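Local coordinates for putative sugar binding protein (Salmonella enterica subsp. enterica serovar Typhimurium, PDB 3KNZ) that probably binds a carbohydrate derivative, perhaps with an activity like that of glutamine-fructose-6-phosphate transaminase (isomerizing), and forms a two-chain assembly, at residues Phe86-Asp89 and Asp90-Ala94; Asn200-Pro203 and Ala204-Thr207; Ser129-Val133 and Ala134-Ile138. One frame throughout, in Å; residues are numbered along the deposited sequence. Where two conformers were deposited one is given.

Contact 1: residues Phe86-Asp89 and Asp90-Ala94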
# COMPACT_ATOMS: atom_id res chain seq x y z
N PHE A 86 -10.74 -3.73 0.69
CA PHE A 86 -10.87 -4.33 2.02
C PHE A 86 -10.56 -3.33 3.13
O PHE A 86 -11.01 -3.50 4.27
CB PHE A 86 -10.04 -5.62 2.17
CG PHE A 86 -8.55 -5.40 2.16
CD1 PHE A 86 -7.86 -5.14 3.33
CD2 PHE A 86 -7.84 -5.46 0.97
CE1 PHE A 86 -6.48 -4.94 3.32
CE2 PHE A 86 -6.47 -5.26 0.94
CZ PHE A 86 -5.79 -5.00 2.11
N MSE A 87 -9.79 -2.30 2.80
CA MSE A 87 -9.47 -1.24 3.76
C MSE A 87 -10.71 -0.39 4.06
O MSE A 87 -10.78 0.25 5.12
CB MSE A 87 -8.36 -0.32 3.22
CG MSE A 87 -7.02 -0.99 3.02
SE MSE A 87 -6.16 -1.35 4.71
CE MSE A 87 -5.66 0.46 5.23
N LEU A 88 -11.66 -0.34 3.13
CA LEU A 88 -12.90 0.41 3.33
C LEU A 88 -13.95 -0.41 4.08
O LEU A 88 -14.97 -0.80 3.53
CB LEU A 88 -13.48 0.89 2.01
CG LEU A 88 -12.76 2.07 1.37
CD1 LEU A 88 -13.41 2.39 0.03
CD2 LEU A 88 -12.82 3.27 2.32
N ASP A 89 -13.68 -0.67 5.36
CA ASP A 89 -14.61 -1.42 6.18
C ASP A 89 -15.69 -0.48 6.72
O ASP A 89 -15.62 0.73 6.53
CB ASP A 89 -13.86 -2.13 7.31
CG ASP A 89 -12.97 -1.18 8.11
OD1 ASP A 89 -11.86 -1.60 8.49
OD2 ASP A 89 -13.36 -0.02 8.33
N ASP A 90 -16.69 -1.06 7.38
CA ASP A 90 -17.80 -0.26 7.90
C ASP A 90 -17.34 0.80 8.89
O ASP A 90 -17.81 1.94 8.85
CB ASP A 90 -18.86 -1.16 8.55
CG ASP A 90 -19.63 -1.99 7.54
OD1 ASP A 90 -19.87 -1.49 6.42
OD2 ASP A 90 -20.02 -3.13 7.86
N GLU A 91 -16.40 0.44 9.76
CA GLU A 91 -15.95 1.36 10.79
C GLU A 91 -15.18 2.53 10.17
O GLU A 91 -15.25 3.65 10.67
CB GLU A 91 -15.15 0.60 11.85
CG GLU A 91 -15.26 1.18 13.24
CD GLU A 91 -15.15 0.12 14.32
OE1 GLU A 91 -15.04 -1.07 13.96
OE2 GLU A 91 -15.19 0.47 15.51
N THR A 92 -14.47 2.28 9.07
CA THR A 92 -13.74 3.33 8.39
C THR A 92 -14.72 4.25 7.66
O THR A 92 -14.52 5.45 7.63
CB THR A 92 -12.75 2.78 7.36
OG1 THR A 92 -11.75 2.00 8.03
CG2 THR A 92 -12.07 3.93 6.60
N LEU A 93 -15.76 3.66 7.07
CA LEU A 93 -16.79 4.43 6.36
C LEU A 93 -17.68 5.20 7.33
O LEU A 93 -18.29 6.22 6.96
CB LEU A 93 -17.64 3.50 5.49
CG LEU A 93 -16.93 2.90 4.28
CD1 LEU A 93 -17.73 1.77 3.66
CD2 LEU A 93 -16.66 3.99 3.26
N ALA A 94 -17.78 4.70 8.57
CA ALA A 94 -18.58 5.36 9.61
C ALA A 94 -17.85 6.59 10.16
O ALA A 94 -18.47 7.60 10.44
CB ALA A 94 -18.91 4.38 10.73
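Asp89 and Thr92 are brought together by two first torsions: the Asp89 carboxylate carbon CG sits between its own N and carbonyl carbon (chi1 52°), and Thr92 OG1 stands opposite its own carbonyl carbon (chi1 -63°). The two side chains meet at about a right angle, and a single carboxylate oxygen does the work. Asp89 OD2 accepts the backbone Thr92 N at 2.7 Å, the donor arriving nearly in line with the C-O bond; this is the capping bond. The same oxygen lies 2.6 Å from Thr92 OG1. Asp89 OD2 and Gln73 OE1 of the second subunit are both within reach of the single hydroxyl proton, and the geometry does not choose between them, while Arg69 of that subunit donates to Thr92 OG1 and forms a long, weak ion pair with Asp89 OD1. The Asp89 carbonyl closes the first turn: Leu93 N reaches Asp89 O at 3.0 Å, while Thr92 N makes only a weak 3.2 Å approach to Asp89 O. The Thr92 N-H and the positive end of the helix dipole would probably stabilise the carboxylate as an anion.

Next to the polar cap the contact is apolar. Leu88 and Leu93 also cross at about a right angle, branch against branch, CD2 of Leu88 being 4.0 Å from CD2 of Leu93, and Leu93 CG lies 3.4 Å from Asp89 O. Leu88 is buried against Ile54 and Thr56 of strand 52-56, and Leu93 packs on Arg119 and Ala120 of helix 111-122. The backbone enters through an inverse gamma turn centred on Leu88. The bond from Thr92 N to Asp89 OD2 identifies an aspartate N-cap, which opens the short helix 90-95 of an SIS domain at the interface with the second subunit.

Contact 2: residues Asn200-Pro203 and Ala204-Thr207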
# COMPACT_ATOMS: atom_id res chain seq x y z
N ASN A 200 0.54 13.73 -28.37
CA ASN A 200 1.16 13.79 -29.69
C ASN A 200 2.62 13.33 -29.71
O ASN A 200 3.14 12.97 -30.76
CB ASN A 200 1.09 15.21 -30.25
CG ASN A 200 -0.29 15.58 -30.73
OD1 ASN A 200 -1.01 14.74 -31.28
ND2 ASN A 200 -0.65 16.84 -30.56
N HIS A 201 3.28 13.37 -28.56
CA HIS A 201 4.68 12.96 -28.46
C HIS A 201 4.85 11.47 -28.15
O HIS A 201 5.97 10.95 -28.22
CB HIS A 201 5.40 13.83 -27.42
CG HIS A 201 5.83 15.17 -27.94
ND1 HIS A 201 7.13 15.44 -28.32
CD2 HIS A 201 5.13 16.31 -28.17
CE1 HIS A 201 7.21 16.69 -28.75
NE2 HIS A 201 6.01 17.24 -28.67
N LEU A 202 3.76 10.78 -27.84
CA LEU A 202 3.86 9.35 -27.49
C LEU A 202 4.31 8.44 -28.65
O LEU A 202 5.10 7.53 -28.44
CB LEU A 202 2.54 8.85 -26.88
CG LEU A 202 2.12 9.54 -25.58
CD1 LEU A 202 0.83 8.97 -25.03
CD2 LEU A 202 3.23 9.46 -24.54
N PRO A 203 3.82 8.70 -29.87
CA PRO A 203 4.25 7.82 -30.95
C PRO A 203 5.76 7.74 -31.11
O PRO A 203 6.30 6.66 -31.37
CB PRO A 203 3.60 8.46 -32.18
CG PRO A 203 2.39 9.13 -31.63
CD PRO A 203 2.80 9.66 -30.30
N ALA A 204 6.44 8.87 -30.94
CA ALA A 204 7.88 8.90 -31.06
C ALA A 204 8.50 8.10 -29.91
O ALA A 204 9.50 7.41 -30.10
CB ALA A 204 8.40 10.33 -31.07
N LEU A 205 7.90 8.20 -28.73
CA LEU A 205 8.38 7.48 -27.54
C LEU A 205 8.19 5.96 -27.70
O LEU A 205 9.02 5.18 -27.23
CB LEU A 205 7.67 7.98 -26.28
CG LEU A 205 8.01 7.28 -24.95
CD1 LEU A 205 9.51 7.28 -24.67
CD2 LEU A 205 7.25 7.97 -23.83
N VAL A 206 7.11 5.55 -28.36
CA VAL A 206 6.86 4.14 -28.61
C VAL A 206 7.96 3.56 -29.52
O VAL A 206 8.46 2.46 -29.28
CB VAL A 206 5.46 3.90 -29.25
CG1 VAL A 206 5.31 2.45 -29.70
CG2 VAL A 206 4.35 4.29 -28.28
N THR A 207 8.33 4.31 -30.55
CA THR A 207 9.38 3.88 -31.48
C THR A 207 10.74 3.82 -30.79
O THR A 207 11.53 2.91 -31.05
CB THR A 207 9.48 4.83 -32.70
OG1 THR A 207 8.22 4.85 -33.38
CG2 THR A 207 10.57 4.37 -33.67
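Leu202 and Val206 share one turn of the long helix 185-215, which is kinked at a proline: Pro203 has no N-H to give to the turn before it. On the inner face the packing is close. Val206 N donates to Leu202 O at 2.8 Å. Val206 CG2, set opposite its own carbonyl carbon, comes within 3.3 Å of the same Leu202 O. Leu205 CB approaches that oxygen too, at 3.4 Å, so its surroundings are partly apolar. The leucine ends meet more distantly, Leu202 CD2 and Leu205 CD2 being 4.3 Å apart. These three buried side chains face other helices: Leu202 and Leu205 both touch Glu328 of helix 326-339, Val206 rests on Met335 of that helix, and Leu202 also meets Pro24 of helix 15-32.

The turn around Pro203 is stretched, as the weak bond from Leu205 N to His201 O, 3.4 Å long, indicates. The solvent side is made by Pro203, Ala204 and Thr207, all exposed, although the proline ring still touches Pro24. Here the side chains meet little: Ala204 CB lies 3.8 Å from His201 O. Helical bonding resumes after the proline, where Thr207 N donates to Pro203 O at 3.2 Å. The threonine side chain adds a second donor: with its hydroxyl opposite the Thr207 carbonyl carbon (chi1 -59°), Thr207 OG1 turns back along the helix and makes a weak bond to Pro203 O at 3.3 Å.

Contact 3: residues Ser129-Val133 and Ala134-Ile138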
# COMPACT_ATOMS: atom_id res chain seq x y z
N SER A 129 -18.69 4.76 -10.45
CA SER A 129 -18.00 3.60 -10.99
C SER A 129 -17.16 4.00 -12.18
O SER A 129 -17.55 4.86 -12.96
CB SER A 129 -19.01 2.53 -11.41
OG SER A 129 -19.88 3.02 -12.41
N MSE A 130 -15.99 3.38 -12.28
CA MSE A 130 -15.09 3.59 -13.42
C MSE A 130 -14.62 2.25 -13.94
O MSE A 130 -13.54 1.79 -13.58
CB MSE A 130 -13.88 4.46 -13.06
CG MSE A 130 -14.20 5.92 -12.90
SE MSE A 130 -12.61 7.02 -12.92
CE MSE A 130 -13.47 8.74 -12.56
N ALA A 131 -15.46 1.64 -14.77
CA ALA A 131 -15.14 0.35 -15.38
C ALA A 131 -14.69 0.57 -16.82
O ALA A 131 -14.85 1.66 -17.37
CB ALA A 131 -16.37 -0.56 -15.35
N GLY A 132 -14.11 -0.45 -17.42
CA GLY A 132 -13.66 -0.36 -18.80
C GLY A 132 -14.73 -0.84 -19.77
O GLY A 132 -14.56 -0.74 -20.99
N VAL A 133 -15.82 -1.38 -19.24
CA VAL A 133 -16.91 -1.88 -20.07
C VAL A 133 -18.24 -1.33 -19.57
O VAL A 133 -18.33 -0.80 -18.46
CB VAL A 133 -16.98 -3.43 -20.06
CG1 VAL A 133 -15.68 -4.03 -20.58
CG2 VAL A 133 -17.27 -3.96 -18.66
N ALA A 134 -19.27 -1.45 -20.39
CA ALA A 134 -20.59 -0.99 -20.02
C ALA A 134 -21.62 -1.89 -20.68
O ALA A 134 -21.57 -2.11 -21.88
CB ALA A 134 -20.79 0.46 -20.43
N PRO A 135 -22.55 -2.46 -19.89
CA PRO A 135 -22.61 -2.30 -18.44
C PRO A 135 -21.52 -3.10 -17.71
O PRO A 135 -21.01 -4.09 -18.23
CB PRO A 135 -24.01 -2.80 -18.07
CG PRO A 135 -24.46 -3.60 -19.22
CD PRO A 135 -23.75 -3.10 -20.44
N ALA A 136 -21.17 -2.64 -16.51
CA ALA A 136 -20.16 -3.30 -15.69
C ALA A 136 -20.80 -3.70 -14.36
O ALA A 136 -21.72 -3.03 -13.90
CB ALA A 136 -18.99 -2.36 -15.46
N THR A 137 -20.32 -4.78 -13.76
CA THR A 137 -20.87 -5.26 -12.49
C THR A 137 -20.88 -4.20 -11.38
O THR A 137 -21.81 -4.15 -10.58
CB THR A 137 -20.13 -6.52 -12.00
OG1 THR A 137 -20.23 -7.56 -12.98
CG2 THR A 137 -20.71 -7.02 -10.69
N ILE A 138 -19.86 -3.35 -11.33
CA ILE A 138 -19.79 -2.32 -10.30
C ILE A 138 -20.78 -1.16 -10.52
O ILE A 138 -21.03 -0.37 -9.61
CB ILE A 138 -18.34 -1.79 -10.10
CG1 ILE A 138 -17.78 -1.23 -11.42
CG2 ILE A 138 -17.43 -2.89 -9.58
CD1 ILE A 138 -16.39 -0.62 -11.29
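Ser129 and Ile138 face each other across a loop that leaves strand 126-131 of the parallel sheet in the SIS domain and doubles back through a cis peptide before Pro135. No hydrogen bond joins the segments directly. At Ser129, the CB side meets the isoleucine chain, Ser129 CB lying 4.0 Å from Ile138 CG1. Asp139, the residue directly after Ile138, takes Ser129 OG on its OD1 and Ala136 N on its OD2, so one carboxylate ties the strand to the returning chain.

Met130 turns the opposite way, its selenomethionine chain running to Asn168, Leu169 and Leu172 of helix 161-179, while its backbone bonds to Gly103 and Ser105 of strand 99-105. Ala131 again points into the loop, with CB 4.1 Å from Ile138 CD1. Ile138 reaches there because CG1 sits between its backbone N and carbonyl carbon (chi1 57°) and the chain then extends straight (chi2 177°). Ile138 also packs on Met117 of helix 111-122.

After Gly132 the chain bends, and Val133 closes the loop by its branch. The methyl of Ala136 lies near this branch too, but its exact placement is doubtful, since it is modelled too close to Ala131 CB. The firmer evidence is Val133 CG2, which comes to 3.8 Å from Pro135 O.

Along the chain the order is contact 1, contact 3, contact 2. Contacts 1 and 3 belong to the same SIS domain, their centres about 22 Å apart and their nearest atoms about 12 Å apart. Contact 1 follows strand 80-83 at one edge of the five-stranded parallel sheet, and contact 3 leaves strand 126-131, next to the other edge strand 144-145; both touch helix 111-122. Contact 2, on helix 185-215 ahead of the second five-stranded sheet, is about 42 Å from contact 1, across the chain's centre, and about 29 Å from contact 3, centre to centre. Contact 1 touches the second subunit; contacts 2 and 3 touch no other chain of the assembly.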